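Local coordinates for protein cysteine desulfurase (Thermococcus onnurineus, PDB 5B89) that probably uses pyridoxal 5'-phosphate to take sulfur from L-cysteine, passing it to a sulfur carrier and releasing L-alanine, at residues B[191-196]-B[205-210]. Numbering follows the deposited sequence.
With PLP (pyridoxal-5'-phosphate), chain G.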
loop_
_atom_site.group_PDB
_atom_site.type_symbol
_atom_site.label_atom_id
_atom_site.label_comp_id
_atom_site.label_asym_id
_atom_site.label_seq_id
_atom_site.Cartn_x
_atom_site.Cartn_y
_atom_site.Cartn_z
ATOM N N HIS B 191 -22.045 7.317 15.097
ATOM C CA HIS B 191 -23.320 6.711 14.754
ATOM C C HIS B 191 -23.626 5.447 15.533
ATOM O O HIS B 191 -22.771 4.836 16.077
ATOM C CB HIS B 191 -23.342 6.416 13.274
ATOM C CG HIS B 191 -23.315 7.637 12.423
ATOM N ND1 HIS B 191 -22.394 7.843 11.427
ATOM C CD2 HIS B 191 -24.077 8.740 12.452
ATOM C CE1 HIS B 191 -22.616 9.002 10.858
ATOM N NE2 HIS B 191 -23.633 9.559 11.464
ATOM N N GLU B 192 -24.910 5.111 15.587
ATOM C CA GLU B 192 -25.386 3.925 16.275
ATOM C C GLU B 192 -25.165 2.727 15.394
ATOM O O GLU B 192 -26.065 2.113 14.949
ATOM C CB GLU B 192 -26.865 4.090 16.631
ATOM C CG GLU B 192 -27.117 5.396 17.378
ATOM C CD GLU B 192 -27.402 6.631 16.475
ATOM O OE1 GLU B 192 -27.068 6.696 15.279
ATOM O OE2 GLU B 192 -27.964 7.578 17.035
ATOM N N VAL B 193 -23.902 2.429 15.179
ATOM C CA VAL B 193 -23.548 1.352 14.287
ATOM C C VAL B 193 -24.083 -0.039 14.681
ATOM O O VAL B 193 -24.446 -0.791 13.826
ATOM C CB VAL B 193 -22.043 1.330 13.988
ATOM C CG1 VAL B 193 -21.707 0.181 13.083
ATOM C CG2 VAL B 193 -21.623 2.592 13.294
ATOM N N GLU B 194 -24.120 -0.324 15.943
ATOM C CA GLU B 194 -24.633 -1.600 16.348
ATOM C C GLU B 194 -26.086 -1.736 15.941
ATOM O O GLU B 194 -26.483 -2.728 15.448
ATOM C CB GLU B 194 -24.465 -1.789 17.836
ATOM C CG GLU B 194 -23.029 -1.759 18.303
ATOM C CD GLU B 194 -22.971 -1.756 19.802
ATOM O OE1 GLU B 194 -22.296 -0.890 20.343
ATOM O OE2 GLU B 194 -23.670 -2.592 20.404
ATOM N N GLU B 195 -26.845 -0.679 16.129
ATOM C CA GLU B 195 -28.249 -0.706 15.761
ATOM C C GLU B 195 -28.462 -0.759 14.268
ATOM O O GLU B 195 -29.291 -1.473 13.830
ATOM C CB GLU B 195 -28.988 0.470 16.362
ATOM C CG GLU B 195 -30.495 0.398 16.172
ATOM C CD GLU B 195 -31.147 -0.872 16.760
ATOM O OE1 GLU B 195 -30.738 -1.368 17.799
ATOM O OE2 GLU B 195 -32.070 -1.365 16.124
ATOM N N LEU B 196 -27.678 0.000 13.520
ATOM C CA LEU B 196 -27.768 -0.021 12.078
ATOM C C LEU B 196 -27.401 -1.460 11.594
ATOM O O LEU B 196 -28.030 -1.963 10.636
ATOM C CB LEU B 196 -26.806 1.026 11.451
ATOM C CG LEU B 196 -27.235 2.473 11.772
ATOM C CD1 LEU B 196 -26.098 3.403 11.428
ATOM C CD2 LEU B 196 -28.387 2.823 10.881
ATOM N N ALA B 205 -29.393 -7.328 4.429
ATOM C CA ALA B 205 -28.507 -6.456 3.681
ATOM C C ALA B 205 -27.051 -6.750 4.125
ATOM O O ALA B 205 -26.806 -6.933 5.312
ATOM C CB ALA B 205 -28.834 -4.996 4.030
ATOM N N ILE B 206 -26.140 -6.683 3.183
ATOM C CA ILE B 206 -24.692 -6.742 3.493
ATOM C C ILE B 206 -24.349 -5.418 4.256
ATOM O O ILE B 206 -24.799 -4.380 3.816
ATOM C CB ILE B 206 -23.889 -6.889 2.270
ATOM C CG1 ILE B 206 -24.194 -8.251 1.609
ATOM C CG2 ILE B 206 -22.350 -6.729 2.599
ATOM C CD1 ILE B 206 -23.677 -8.321 0.208
ATOM N N PHE B 207 -23.602 -5.550 5.345
ATOM C CA PHE B 207 -23.231 -4.377 6.187
ATOM C C PHE B 207 -21.686 -4.074 6.117
ATOM O O PHE B 207 -20.939 -4.934 6.542
ATOM C CB PHE B 207 -23.708 -4.645 7.593
ATOM C CG PHE B 207 -23.733 -3.384 8.485
ATOM C CD1 PHE B 207 -24.403 -2.242 8.084
ATOM C CD2 PHE B 207 -23.064 -3.419 9.694
ATOM C CE1 PHE B 207 -24.419 -1.127 8.947
ATOM C CE2 PHE B 207 -23.052 -2.337 10.531
ATOM C CZ PHE B 207 -23.746 -1.202 10.189
ATOM N N VAL B 208 -21.423 -2.927 5.638
ATOM C CA VAL B 208 -20.040 -2.428 5.469
ATOM C C VAL B 208 -19.809 -1.263 6.411
ATOM O O VAL B 208 -20.570 -0.284 6.388
ATOM C CB VAL B 208 -19.842 -2.006 4.063
ATOM C CG1 VAL B 208 -18.401 -1.508 3.789
ATOM C CG2 VAL B 208 -20.174 -3.070 3.021
ATOM N N VAL B 209 -18.723 -1.357 7.181
ATOM C CA VAL B 209 -18.435 -0.327 8.208
ATOM C C VAL B 209 -17.068 0.369 7.821
ATOM O O VAL B 209 -16.036 -0.313 7.729
ATOM C CB VAL B 209 -18.354 -0.857 9.608
ATOM C CG1 VAL B 209 -18.050 0.214 10.625
ATOM C CG2 VAL B 209 -19.669 -1.545 9.984
ATOM N N ASP B 210 -17.099 1.676 7.689
ATOM C CA ASP B 210 -15.889 2.507 7.562
ATOM C C ASP B 210 -15.503 2.911 8.958
ATOM O O ASP B 210 -16.118 3.836 9.572
ATOM C CB ASP B 210 -16.144 3.738 6.661
ATOM C CG ASP B 210 -15.001 4.785 6.631
ATOM O OD1 ASP B 210 -14.042 4.553 7.392
ATOM O OD2 ASP B 210 -15.194 5.852 5.972
HETATM N N1 PLP G . -13.162 7.424 6.120
HETATM C C2 PLP G . -13.108 8.206 7.233
HETATM C C2A PLP G . -14.303 8.343 8.150
HETATM C C3 PLP G . -11.907 8.905 7.454
HETATM O O3 PLP G . -11.798 9.695 8.551
HETATM C C4 PLP G . -10.799 8.715 6.589
HETATM C C4A PLP G . -9.502 9.576 6.860
HETATM C C5 PLP G . -10.938 7.812 5.504
HETATM C C6 PLP G . -12.135 7.176 5.255
HETATM C C5A PLP G . -9.762 7.644 4.547
HETATM O O4P PLP G . -8.665 6.991 5.255
HETATM P P PLP G . -7.392 6.856 4.382
HETATM O O1P PLP G . -6.422 6.277 5.296
HETATM O O2P PLP G . -7.027 8.284 3.970
HETATM O O3P PLP G . -7.720 6.056 3.210
#
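Phe207 reaches from its strand to the first turn of the helix, where the far end of its ring meets Val193 and Leu196. With CB pointing toward the helix and CG anti to the backbone N (chi1 -165°), the ring stands off the strand and presents CE1, CZ and CE2. Phe207 CE2 lies 3.8 Å from Val193 CG1 and nears the Val193 carbonyl; Phe207 CE1 lies 4.0 Å from Leu196 C. Between them, Phe207 CZ touches both residues, 3.7 Å from Val193 O and 4.0 Å from Leu196 CB. A long, flat side chain suits this place, spanning the gap between backbones and fitting against helix backbone and side chains. Val193 bridges two strand residues: its CG1, anti to the backbone N (chi1 179°), meets the phenylalanine ring and, at 4.1 Å, CG2 of Val209. Compact, branched valines suit this place: Val209, two residues beyond Phe207, faces the same side, where the backbones come slightly closer (Val193 CA to Val209 CA 8.1 Å). All four touching residues are buried; side chains meet only through carbon, though the ring also lies against Val193 O. Shortened to an alanine, Phe207 would probably leave Val193 CG1 and Leu196 CB without their aromatic partner and open a gap between helix and strand. At the strand's end, Asp210 puts OD2 2.6 Å from N1 of PLP, while OD1 accepts a hydrogen bond from Ala212 N; a carboxylate here probably favours a protonated ring nitrogen, as in related PLP enzymes. Helix 193-203 and strand 206-210 belong to a beta-alpha-beta unit begun by strand 177-181, whose Val178 and Val180 also touch Phe207. Leu196 continues the apolar layer onto helix 165-172, whereas Val208 points to the opposite face of the sheet, against helix 106-117.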